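Local structure of cycloserine biosynthesis protein DcsG (Streptomyces lavendulae, 6JIL) at residues 14-19 with 55-60; 107-112 with 172-177; 130-135 with 150-155; 142-147 with 213-218. The protein catalyses the ATP- and magnesium-dependent cyclisation of O-ureido-D-serine to the antibiotic D-cycloserine, as a monomeric ATP-grasp ligase. One frame throughout, in Å; residues are numbered along the deposited sequence.

Contact 1: 14-19 with 55-60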
# COMPACT_ATOMS: atom_id res chain seq x y z
N PRO A 14 -13.92 2.71 10.77
CA PRO A 14 -13.47 3.14 12.10
C PRO A 14 -11.97 3.39 12.23
O PRO A 14 -11.54 4.10 13.14
CB PRO A 14 -13.93 1.99 13.00
CG PRO A 14 -15.17 1.51 12.32
CD PRO A 14 -14.72 1.48 10.87
N ILE A 15 -11.17 2.81 11.35
CA ILE A 15 -9.74 3.03 11.43
C ILE A 15 -9.22 3.91 10.28
O ILE A 15 -8.03 3.96 10.03
CB ILE A 15 -8.95 1.70 11.44
CG1 ILE A 15 -9.21 0.94 10.14
CG2 ILE A 15 -9.37 0.88 12.65
CD1 ILE A 15 -8.21 -0.16 9.86
N ASP A 16 -10.13 4.58 9.59
CA ASP A 16 -9.75 5.46 8.49
C ASP A 16 -9.66 6.86 9.07
O ASP A 16 -10.57 7.67 8.89
CB ASP A 16 -10.80 5.43 7.38
CG ASP A 16 -10.43 6.31 6.19
OD1 ASP A 16 -9.39 7.00 6.25
OD2 ASP A 16 -11.18 6.30 5.19
N TYR A 17 -8.57 7.14 9.77
CA TYR A 17 -8.36 8.44 10.41
C TYR A 17 -8.39 9.59 9.41
O TYR A 17 -8.59 10.73 9.80
CB TYR A 17 -7.04 8.43 11.18
CG TYR A 17 -6.87 7.17 11.98
CD1 TYR A 17 -5.80 6.31 11.75
CD2 TYR A 17 -7.85 6.77 12.89
CE1 TYR A 17 -5.71 5.08 12.41
CE2 TYR A 17 -7.77 5.55 13.55
CZ TYR A 17 -6.70 4.71 13.31
OH TYR A 17 -6.64 3.48 13.94
N ASP A 18 -8.22 9.27 8.13
CA ASP A 18 -8.21 10.28 7.08
C ASP A 18 -9.59 10.80 6.65
O ASP A 18 -9.72 11.95 6.24
CB ASP A 18 -7.46 9.75 5.85
CG ASP A 18 -6.00 9.44 6.14
OD1 ASP A 18 -5.48 8.45 5.58
OD2 ASP A 18 -5.36 10.20 6.91
N MSE A 19 -10.62 9.97 6.75
CA MSE A 19 -11.95 10.39 6.30
C MSE A 19 -12.48 11.70 6.88
O MSE A 19 -12.94 12.56 6.13
CB MSE A 19 -12.98 9.28 6.52
CG MSE A 19 -14.21 9.44 5.64
SE MSE A 19 -13.80 9.37 3.72
CE MSE A 19 -13.66 7.44 3.56
N SER A 55 -10.77 3.66 1.86
CA SER A 55 -10.50 2.62 2.84
C SER A 55 -11.35 1.35 2.78
O SER A 55 -11.90 0.93 3.80
CB SER A 55 -10.60 3.22 4.24
OG SER A 55 -11.86 3.86 4.40
N PRO A 56 -11.46 0.72 1.60
CA PRO A 56 -12.25 -0.50 1.47
C PRO A 56 -11.24 -1.58 1.85
O PRO A 56 -11.01 -2.54 1.11
CB PRO A 56 -12.56 -0.52 -0.01
CG PRO A 56 -11.27 -0.06 -0.59
CD PRO A 56 -10.86 1.09 0.30
N TRP A 57 -10.64 -1.42 3.02
CA TRP A 57 -9.58 -2.32 3.44
C TRP A 57 -9.85 -3.79 3.66
O TRP A 57 -8.90 -4.56 3.86
CB TRP A 57 -8.84 -1.70 4.63
CG TRP A 57 -8.22 -0.37 4.26
CD1 TRP A 57 -7.71 -0.02 3.04
CD2 TRP A 57 -8.03 0.76 5.11
NE1 TRP A 57 -7.22 1.27 3.08
CE2 TRP A 57 -7.41 1.77 4.34
CE3 TRP A 57 -8.33 1.03 6.45
CZ2 TRP A 57 -7.09 3.02 4.86
CZ3 TRP A 57 -8.01 2.28 6.98
CH2 TRP A 57 -7.39 3.26 6.18
N THR A 58 -11.11 -4.21 3.61
CA THR A 58 -11.38 -5.63 3.77
C THR A 58 -11.13 -6.31 2.43
O THR A 58 -11.34 -7.51 2.28
CB THR A 58 -12.83 -5.92 4.24
OG1 THR A 58 -13.77 -5.38 3.30
CG2 THR A 58 -13.07 -5.31 5.61
N TRP A 59 -10.67 -5.55 1.44
CA TRP A 59 -10.40 -6.12 0.13
C TRP A 59 -9.31 -7.18 0.29
O TRP A 59 -9.21 -8.11 -0.51
CB TRP A 59 -9.93 -5.06 -0.88
CG TRP A 59 -8.56 -4.48 -0.60
CD1 TRP A 59 -8.27 -3.33 0.08
CD2 TRP A 59 -7.30 -5.04 -0.99
NE1 TRP A 59 -6.91 -3.15 0.15
CE2 TRP A 59 -6.29 -4.18 -0.49
CE3 TRP A 59 -6.92 -6.19 -1.70
CZ2 TRP A 59 -4.93 -4.44 -0.69
CZ3 TRP A 59 -5.57 -6.44 -1.89
CH2 TRP A 59 -4.59 -5.57 -1.38
N ALA A 60 -8.50 -7.02 1.34
CA ALA A 60 -7.42 -7.96 1.62
C ALA A 60 -7.96 -9.34 1.99
O ALA A 60 -7.23 -10.32 1.95
CB ALA A 60 -6.56 -7.43 2.76

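Contact 2: 107-112 with 172-177. With ADP (adenosine-5'-diphosphate), chain G.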
# COMPACT_ATOMS: atom_id res chain seq x y z
N PRO A 107 15.13 -6.64 -1.34
CA PRO A 107 15.28 -7.84 -2.16
C PRO A 107 13.99 -8.64 -2.02
O PRO A 107 13.64 -9.08 -0.92
CB PRO A 107 16.49 -8.52 -1.53
CG PRO A 107 17.33 -7.35 -1.11
CD PRO A 107 16.32 -6.41 -0.50
N THR A 108 13.28 -8.82 -3.13
CA THR A 108 11.99 -9.49 -3.14
C THR A 108 11.85 -10.68 -4.08
O THR A 108 12.14 -10.57 -5.27
CB THR A 108 10.90 -8.46 -3.50
OG1 THR A 108 10.76 -7.51 -2.43
CG2 THR A 108 9.57 -9.14 -3.78
N THR A 109 11.40 -11.81 -3.54
CA THR A 109 11.20 -13.04 -4.32
C THR A 109 9.73 -13.44 -4.37
O THR A 109 9.13 -13.75 -3.33
CB THR A 109 12.01 -14.21 -3.73
OG1 THR A 109 13.40 -13.99 -3.95
CG2 THR A 109 11.59 -15.53 -4.37
N VAL A 110 9.16 -13.46 -5.57
CA VAL A 110 7.75 -13.81 -5.75
C VAL A 110 7.50 -15.30 -6.03
O VAL A 110 8.08 -15.88 -6.95
CB VAL A 110 7.15 -12.98 -6.91
CG1 VAL A 110 5.67 -13.24 -7.04
CG2 VAL A 110 7.42 -11.50 -6.67
N VAL A 111 6.63 -15.90 -5.22
CA VAL A 111 6.27 -17.32 -5.34
C VAL A 111 4.86 -17.38 -5.93
O VAL A 111 3.91 -16.90 -5.33
CB VAL A 111 6.24 -18.01 -3.96
CG1 VAL A 111 5.90 -19.49 -4.11
CG2 VAL A 111 7.58 -17.82 -3.25
N ALA A 112 4.72 -17.99 -7.10
CA ALA A 112 3.42 -18.07 -7.76
C ALA A 112 2.60 -19.31 -7.41
O ALA A 112 3.15 -20.37 -7.12
CB ALA A 112 3.61 -17.99 -9.27
N VAL A 172 2.90 -15.13 -3.33
CA VAL A 172 3.56 -14.88 -2.06
C VAL A 172 4.93 -14.26 -2.27
O VAL A 172 5.67 -14.65 -3.17
CB VAL A 172 3.73 -16.19 -1.26
CG1 VAL A 172 4.47 -15.92 0.05
CG2 VAL A 172 2.36 -16.80 -0.98
N ILE A 173 5.25 -13.29 -1.43
CA ILE A 173 6.54 -12.63 -1.52
C ILE A 173 7.43 -13.03 -0.35
O ILE A 173 6.98 -13.08 0.79
CB ILE A 173 6.38 -11.08 -1.55
CG1 ILE A 173 6.01 -10.64 -2.97
CG2 ILE A 173 7.67 -10.40 -1.12
CD1 ILE A 173 5.81 -9.16 -3.11
N LEU A 174 8.68 -13.35 -0.66
CA LEU A 174 9.67 -13.72 0.34
C LEU A 174 10.72 -12.62 0.35
O LEU A 174 11.24 -12.25 -0.71
CB LEU A 174 10.34 -15.05 -0.03
CG LEU A 174 9.46 -16.30 -0.16
CD1 LEU A 174 10.32 -17.49 -0.55
CD2 LEU A 174 8.75 -16.56 1.15
N GLN A 175 11.01 -12.06 1.52
CA GLN A 175 12.02 -11.01 1.62
C GLN A 175 12.90 -11.23 2.83
O GLN A 175 12.46 -11.77 3.84
CB GLN A 175 11.39 -9.62 1.76
CG GLN A 175 10.34 -9.23 0.76
CD GLN A 175 9.73 -7.87 1.06
OE1 GLN A 175 9.34 -7.59 2.19
NE2 GLN A 175 9.66 -7.02 0.05
N PRO A 176 14.16 -10.81 2.75
CA PRO A 176 15.01 -10.99 3.92
C PRO A 176 14.51 -9.96 4.93
O PRO A 176 14.00 -8.91 4.54
CB PRO A 176 16.40 -10.65 3.40
CG PRO A 176 16.11 -9.65 2.32
CD PRO A 176 14.94 -10.28 1.61
N TYR A 177 14.63 -10.26 6.22
CA TYR A 177 14.20 -9.32 7.23
C TYR A 177 15.21 -8.18 7.34
O TYR A 177 16.39 -8.41 7.64
CB TYR A 177 14.08 -9.99 8.60
CG TYR A 177 13.45 -9.09 9.62
CD1 TYR A 177 12.06 -8.92 9.67
CD2 TYR A 177 14.23 -8.33 10.49
CE1 TYR A 177 11.47 -8.01 10.55
CE2 TYR A 177 13.65 -7.41 11.37
CZ TYR A 177 12.27 -7.26 11.39
OH TYR A 177 11.68 -6.34 12.23
PB ADP G . 1.34 -4.44 4.54
O1B ADP G . 1.66 -3.22 5.53
O2B ADP G . 0.74 -3.91 3.24
O3B ADP G . 0.32 -5.38 5.22
PA ADP G . 4.08 -4.62 4.66
O1A ADP G . 5.08 -4.79 3.60
O2A ADP G . 3.93 -3.07 4.96
O3A ADP G . 2.68 -5.29 4.15
O5' ADP G . 4.58 -5.44 5.95
C5' ADP G . 3.85 -5.01 7.10
C4' ADP G . 4.84 -4.72 8.24
O4' ADP G . 5.71 -5.86 8.43
C3' ADP G . 5.74 -3.53 7.90
O3' ADP G . 5.16 -2.30 8.34
C2' ADP G . 7.05 -3.87 8.61
O2' ADP G . 7.07 -3.38 9.95
C1' ADP G . 7.10 -5.41 8.54
N9 ADP G . 7.92 -5.89 7.39
C8 ADP G . 7.46 -6.45 6.22
N7 ADP G . 8.45 -6.80 5.46
C5 ADP G . 9.61 -6.49 6.07
C6 ADP G . 10.98 -6.81 5.84
N6 ADP G . 11.36 -7.42 4.65
N1 ADP G . 11.88 -6.54 6.80
C2 ADP G . 11.53 -5.97 7.95
N3 ADP G . 10.27 -5.66 8.22
C4 ADP G . 9.29 -5.89 7.32

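Contact 3: 130-135 with 150-155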
# COMPACT_ATOMS: atom_id res chain seq x y z
N GLU A 130 23.00 -15.02 3.82
CA GLU A 130 23.30 -13.95 4.77
C GLU A 130 22.09 -13.48 5.57
O GLU A 130 22.24 -12.82 6.59
CB GLU A 130 23.92 -12.76 4.03
CG GLU A 130 23.96 -12.93 2.51
CD GLU A 130 22.64 -12.62 1.84
OE1 GLU A 130 22.44 -13.04 0.68
OE2 GLU A 130 21.79 -11.94 2.46
N ALA A 131 20.89 -13.82 5.10
CA ALA A 131 19.67 -13.41 5.79
C ALA A 131 19.44 -14.25 7.05
O ALA A 131 19.21 -15.46 6.96
CB ALA A 131 18.48 -13.52 4.85
N ARG A 132 19.50 -13.61 8.21
CA ARG A 132 19.29 -14.32 9.47
C ARG A 132 17.81 -14.61 9.65
O ARG A 132 17.42 -15.63 10.22
CB ARG A 132 19.80 -13.47 10.65
CG ARG A 132 21.32 -13.38 10.77
CD ARG A 132 21.94 -14.70 11.27
NE ARG A 132 22.03 -15.73 10.24
CZ ARG A 132 22.36 -17.00 10.48
NH1 ARG A 132 22.61 -17.41 11.72
NH2 ARG A 132 22.45 -17.87 9.48
N GLU A 133 16.98 -13.70 9.17
CA GLU A 133 15.54 -13.86 9.26
C GLU A 133 14.92 -13.42 7.95
O GLU A 133 15.53 -12.66 7.20
CB GLU A 133 15.00 -13.03 10.43
CG GLU A 133 15.56 -13.47 11.78
CD GLU A 133 14.99 -12.70 12.95
OE1 GLU A 133 13.79 -12.84 13.26
OE2 GLU A 133 15.76 -11.94 13.57
N PHE A 134 13.73 -13.91 7.66
CA PHE A 134 13.04 -13.53 6.43
C PHE A 134 11.58 -13.31 6.73
O PHE A 134 11.11 -13.64 7.81
CB PHE A 134 13.22 -14.62 5.37
CG PHE A 134 12.66 -15.97 5.74
CD1 PHE A 134 11.49 -16.44 5.15
CD2 PHE A 134 13.34 -16.80 6.63
CE1 PHE A 134 11.00 -17.72 5.44
CE2 PHE A 134 12.86 -18.08 6.93
CZ PHE A 134 11.69 -18.54 6.33
N VAL A 135 10.85 -12.73 5.78
CA VAL A 135 9.44 -12.47 5.99
C VAL A 135 8.60 -13.09 4.89
O VAL A 135 9.01 -13.13 3.73
CB VAL A 135 9.15 -10.96 6.02
CG1 VAL A 135 7.67 -10.70 6.28
CG2 VAL A 135 10.00 -10.30 7.09
N TYR A 150 10.34 -14.92 10.33
CA TYR A 150 10.90 -16.23 10.64
C TYR A 150 12.43 -16.26 10.67
O TYR A 150 13.09 -15.55 9.91
CB TYR A 150 10.48 -17.29 9.60
CG TYR A 150 8.99 -17.47 9.41
CD1 TYR A 150 8.28 -16.67 8.51
CD2 TYR A 150 8.30 -18.46 10.11
CE1 TYR A 150 6.90 -16.86 8.31
CE2 TYR A 150 6.94 -18.66 9.92
CZ TYR A 150 6.24 -17.86 9.03
OH TYR A 150 4.90 -18.08 8.86
N GLN A 151 12.98 -17.09 11.55
CA GLN A 151 14.42 -17.28 11.64
C GLN A 151 14.65 -18.24 10.48
O GLN A 151 13.78 -19.06 10.19
CB GLN A 151 14.79 -17.95 12.97
CG GLN A 151 14.64 -17.05 14.18
CD GLN A 151 14.68 -17.82 15.49
OE1 GLN A 151 14.79 -17.24 16.57
NE2 GLN A 151 14.57 -19.15 15.40
N ARG A 152 15.80 -18.17 9.81
CA ARG A 152 16.03 -19.04 8.66
C ARG A 152 15.90 -20.54 8.92
O ARG A 152 15.70 -21.32 7.99
CB ARG A 152 17.39 -18.76 8.01
CG ARG A 152 18.60 -19.13 8.83
CD ARG A 152 19.77 -19.37 7.90
NE ARG A 152 19.86 -18.31 6.91
CZ ARG A 152 20.09 -18.52 5.61
NH1 ARG A 152 20.25 -19.75 5.14
NH2 ARG A 152 20.13 -17.49 4.78
N SER A 153 16.00 -20.94 10.17
CA SER A 153 15.89 -22.36 10.50
C SER A 153 14.44 -22.83 10.43
O SER A 153 14.17 -24.03 10.46
CB SER A 153 16.45 -22.61 11.90
OG SER A 153 15.74 -21.86 12.88
N LEU A 154 13.51 -21.88 10.35
CA LEU A 154 12.09 -22.20 10.30
C LEU A 154 11.52 -22.24 8.89
O LEU A 154 10.42 -21.75 8.64
CB LEU A 154 11.32 -21.17 11.12
CG LEU A 154 11.73 -21.02 12.58
CD1 LEU A 154 10.99 -19.85 13.20
CD2 LEU A 154 11.42 -22.31 13.33
N ALA A 155 12.26 -22.83 7.96
CA ALA A 155 11.79 -22.90 6.58
C ALA A 155 10.51 -23.72 6.43
O ALA A 155 9.56 -23.29 5.78
CB ALA A 155 12.89 -23.47 5.70

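Contact 4: 142-147 with 213-218. With ADP (adenosine-5'-diphosphate), chain G.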
# COMPACT_ATOMS: atom_id res chain seq x y z
N CYS A 142 -2.78 -6.01 3.13
CA CYS A 142 -2.55 -4.72 3.78
C CYS A 142 -2.78 -4.87 5.28
O CYS A 142 -3.23 -5.91 5.76
CB CYS A 142 -3.50 -3.64 3.24
SG CYS A 142 -5.26 -3.81 3.70
N TYR A 143 -2.44 -3.81 6.01
CA TYR A 143 -2.63 -3.79 7.45
C TYR A 143 -2.02 -5.01 8.15
O TYR A 143 -2.62 -5.57 9.06
CB TYR A 143 -4.13 -3.70 7.74
CG TYR A 143 -4.47 -2.95 9.01
CD1 TYR A 143 -4.03 -1.64 9.20
CD2 TYR A 143 -5.25 -3.54 10.00
CE1 TYR A 143 -4.36 -0.93 10.37
CE2 TYR A 143 -5.59 -2.84 11.16
CZ TYR A 143 -5.14 -1.54 11.34
OH TYR A 143 -5.47 -0.86 12.49
N SER A 144 -0.83 -5.40 7.71
CA SER A 144 -0.12 -6.54 8.29
C SER A 144 -0.78 -7.91 8.08
O SER A 144 -0.38 -8.89 8.71
CB SER A 144 0.10 -6.32 9.79
OG SER A 144 0.89 -5.17 10.04
N LYS A 145 -1.79 -8.00 7.21
CA LYS A 145 -2.46 -9.28 6.99
C LYS A 145 -1.54 -10.43 6.53
O LYS A 145 -0.80 -10.30 5.56
CB LYS A 145 -3.60 -9.14 5.99
CG LYS A 145 -4.44 -10.40 5.90
CD LYS A 145 -5.55 -10.30 4.88
CE LYS A 145 -6.46 -11.50 5.00
NZ LYS A 145 -6.93 -11.63 6.41
N ASP A 146 -1.63 -11.55 7.23
CA ASP A 146 -0.85 -12.75 6.95
C ASP A 146 0.64 -12.50 6.72
O ASP A 146 1.28 -13.19 5.93
CB ASP A 146 -1.43 -13.50 5.75
CG ASP A 146 -2.84 -14.01 6.01
OD1 ASP A 146 -3.06 -14.67 7.04
OD2 ASP A 146 -3.74 -13.75 5.18
N VAL A 147 1.18 -11.51 7.42
CA VAL A 147 2.59 -11.18 7.32
C VAL A 147 3.27 -11.77 8.54
O VAL A 147 2.79 -11.61 9.66
CB VAL A 147 2.82 -9.66 7.32
CG1 VAL A 147 4.30 -9.37 7.30
CG2 VAL A 147 2.13 -9.04 6.12
N HIS A 213 2.04 -6.87 14.94
CA HIS A 213 1.22 -5.71 15.24
C HIS A 213 0.50 -5.17 14.03
O HIS A 213 0.78 -5.55 12.89
CB HIS A 213 2.06 -4.60 15.87
CG HIS A 213 2.50 -4.90 17.27
ND1 HIS A 213 3.83 -4.95 17.64
CD2 HIS A 213 1.79 -5.20 18.38
CE1 HIS A 213 3.91 -5.27 18.92
NE2 HIS A 213 2.69 -5.43 19.39
N VAL A 214 -0.43 -4.27 14.30
CA VAL A 214 -1.22 -3.61 13.29
C VAL A 214 -0.94 -2.12 13.53
O VAL A 214 -1.00 -1.65 14.66
CB VAL A 214 -2.71 -4.04 13.48
CG1 VAL A 214 -3.58 -2.87 13.91
CG2 VAL A 214 -3.21 -4.69 12.22
N PRO A 215 -0.62 -1.36 12.47
CA PRO A 215 -0.30 0.08 12.53
C PRO A 215 -1.36 1.04 13.07
O PRO A 215 -1.88 1.87 12.33
CB PRO A 215 0.08 0.40 11.09
CG PRO A 215 -0.83 -0.48 10.33
CD PRO A 215 -0.71 -1.79 11.06
N THR A 216 -1.64 0.94 14.36
CA THR A 216 -2.61 1.82 15.01
C THR A 216 -1.96 3.18 15.29
O THR A 216 -0.74 3.31 15.20
CB THR A 216 -3.11 1.19 16.31
OG1 THR A 216 -2.01 0.60 17.02
CG2 THR A 216 -4.16 0.13 16.02
N LEU A 217 -2.76 4.18 15.64
CA LEU A 217 -2.25 5.52 15.91
C LEU A 217 -1.05 5.61 16.85
O LEU A 217 -0.17 6.44 16.64
CB LEU A 217 -3.37 6.43 16.43
CG LEU A 217 -4.38 6.80 15.35
CD1 LEU A 217 -5.49 7.67 15.92
CD2 LEU A 217 -3.65 7.52 14.23
N ASP A 218 -1.02 4.78 17.89
CA ASP A 218 0.10 4.83 18.82
C ASP A 218 1.40 4.36 18.16
O ASP A 218 2.49 4.59 18.69
CB ASP A 218 -0.22 4.01 20.07
CG ASP A 218 -0.67 2.60 19.75
OD1 ASP A 218 -1.49 2.43 18.82
OD2 ASP A 218 -0.21 1.68 20.44
PB ADP G . 1.34 -4.44 4.54
O1B ADP G . 1.66 -3.22 5.53
O2B ADP G . 0.74 -3.91 3.24
O3B ADP G . 0.32 -5.38 5.22
PA ADP G . 4.08 -4.62 4.66
O1A ADP G . 5.08 -4.79 3.60
O2A ADP G . 3.93 -3.07 4.96
O3A ADP G . 2.68 -5.29 4.15
O5' ADP G . 4.58 -5.44 5.95
C5' ADP G . 3.85 -5.01 7.10
C4' ADP G . 4.84 -4.72 8.24
O4' ADP G . 5.71 -5.86 8.43
C3' ADP G . 5.74 -3.53 7.90
O3' ADP G . 5.16 -2.30 8.34
C2' ADP G . 7.05 -3.87 8.61
O2' ADP G . 7.07 -3.38 9.95
C1' ADP G . 7.10 -5.41 8.54
N9 ADP G . 7.92 -5.89 7.39
C8 ADP G . 7.46 -6.45 6.22
N7 ADP G . 8.45 -6.80 5.46
C5 ADP G . 9.61 -6.49 6.07
C6 ADP G . 10.98 -6.81 5.84
N6 ADP G . 11.36 -7.42 4.65
N1 ADP G . 11.88 -6.54 6.80
C2 ADP G . 11.53 -5.97 7.95
N3 ADP G . 10.27 -5.66 8.22
C4 ADP G . 9.29 -5.89 7.32
O HOH W 1 -5.27 1.90 12.37

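Contact 1: 14-19 with 55-60
Ser55 and Trp57 meet Ile15 and Asp16 where two loops leave the carboxyl ends of neighbouring strands of a parallel β-sheet: residues 14-19 link strand 4-8 to helix 19-28, and residues 55-60 follow strand 50-55. Ser55 comes first. Its OG donates to OD2 of Asp16 over 2.7 Å, arriving from above the carboxylate plane, 43° out of it. It is also hydrogen-bonded to Thr8, so one hydroxyl at the end of strand 50-55 holds both the end of strand 4-8 and the loop that follows it. The other carboxylate oxygen of Asp16, OD1, turns back on its own loop and takes weak capping bonds from the backbone N of Asp18 and of Met19, a selenomethionine, in the type I turn that leads into helix 19-28. CG of Asp16 lies anti to the backbone N (chi1 -178°), and from there the carboxylate spans both jobs.

Pro56 centres an inverse gamma turn and passes the chain on to Trp57, which contributes more of the buried surface than any other residue here. CB of Ser55 sits over the centre of one face of the indole, 3.4 Å above its plane. The indole NE1 is hydrogen-bonded to the carbonyl of Glu274, which probably helps to fix the rotation of the ring system; its benzo end faces Ile15. CD1 of Ile15 packs against CE3 of Trp57 at 3.6 Å, while the carbonyl O of Ile15 lies at the ring edge, in plane, 3.5 Å from CZ3 of Trp57.

Contact 2: 107-112 with 172-177
Thr108 and Gln175 lie side by side and point the same way where the edge strand 109-111 runs antiparallel to its neighbour 172-176 in the four-stranded sheet. NE2 of Gln175 donates to OG1 of Thr108 over 2.8 Å, almost straight at 170° and within the amide plane. That hydroxyl is itself hydrogen-bonded to the carbonyl of Ile106. The methyl of Thr108, anti to its own backbone N, turns instead to Ile173, with CG2 to CG2 at 3.5 Å. Val110 joins them on this face, crossing Ile173 at a slant. The other face carries Thr109, Val111, Val172 and Leu174: CG2 of Val111 meets CD1 of Leu174 at 3.9 Å, and helices 117-127 and 155-167 pack on this layer. Paired backbone bonds link Thr109 with Leu174 and Val111 with Val172, the shortest running from Val111 N to Val172 O at 2.6 Å.

Past the strand pairing, C2 of ADP lies over one face of the Tyr177 ring, offset toward its rim and 3.3 Å from CE1. The N6 amino group of ADP donates to OE1 of Gln175 at 3.2 Å and to the carbonyl O of Pro176 at 3.0 Å. OE1 of Gln175 also accepts from Lys137. With NE2 tied to Thr108, the amide is held with its oxygen toward the nucleotide, and two acceptors meet the exocyclic amine from different directions, consistent with selection of adenine.

Contact 3: 130-135 with 150-155
Arg152 and Phe134 both have CG between the backbone N and the carbonyl carbon (chi1 68° and 61°), which brings Phe134 over to the partner strand of the β-hairpin 133-138/148-151 and Arg152 to the loop that leads into strand 133-138. A further bend at chi3 brings the Arg152 guanidinium side-on to the carbonyl O of Ala131, which accepts from NE of Arg152 at 2.9 Å and from NH2 at 3.1 Å. Both donors reach it from the same face of the carbonyl plane, and the oxygen lies in the guanidinium plane. The Arg152 backbone N bonds to Arg132 O, and Phe134 and Tyr150 exchange a backbone pair.

The Phe134 ring receives CB of Tyr150 over one face, a CH-pi contact 4.0 Å from its centroid. The two rings are near parallel, at 25°, but barely overlap. Helices 117-127 and 155-167 add side chains to Phe134, and the Tyr150 hydroxyl is hydrogen-bonded to ND1 of His161. NH2 of Arg132 comes within 3.7 Å of NE of Arg152, a like-charge approach that probably costs some energy. The shared grip on Ala131 O probably offsets part of this; it ties the loop to Arg152, while Phe134 and Tyr150 meet mainly through the CB-to-face contact.

Contact 4: 142-147 with 213-218
Residues 142-145 form a type I' β-turn, with Tyr143 and Ser144 both at positive phi, and this turn meets the loop 213-218 where Ser144 faces His213 and Val214. OG of Ser144 donates to the carbonyl O of His213 at 2.9 Å, in the carbonyl plane. The backbone N of Ser144 is spent on the nucleotide, donating to O3B of ADP over 2.7 Å with a bent angle of 135°, so one residue joins the β-phosphate to the second loop. This is consistent with the loop that covers the phosphates in ATP-grasp enzymes.

The Tyr143 ring spreads along the other loop, with CG of Pro215 3.6 Å from CE1 of Tyr143. Its OH shares a water with the Pro215 carbonyl: the link to Tyr143 OH is 2.8 Å, that to Pro215 O weak. The Pro215 carbonyl is also hydrogen-bonded to Arg220, an inferred active-site residue. The turn belongs to the connection between strands 133-138 and 148-151, with Val147 packed on strand 133-138 and Asp146 against helix 155-167, whereas 213-218 leads from strand 195-202 into strand 220-223 of the five-stranded sheet.

Contacts 2 and 3 belong to one antiparallel sheet, where strand 172-176 lies beside 133-138; their centres are 12 Å apart, and Gln175 O probably bonds to Val135 N at 2.7 Å. Contact 2 holds the adenine end of ADP and contact 4 the β-phosphate end, with centres 19 Å apart and no touch between them. Contact 1, beside the parallel sheet, touches contact 4: their centres lie 12 Å apart, and CD1 of Ile15 packs 3.7 Å from CZ of Tyr143. Trp57 in contact 1 lies about 5 Å, side chain to side chain, from the magnesium ligand Glu271. Val135 and Val147 connect contact 3 to contact 4.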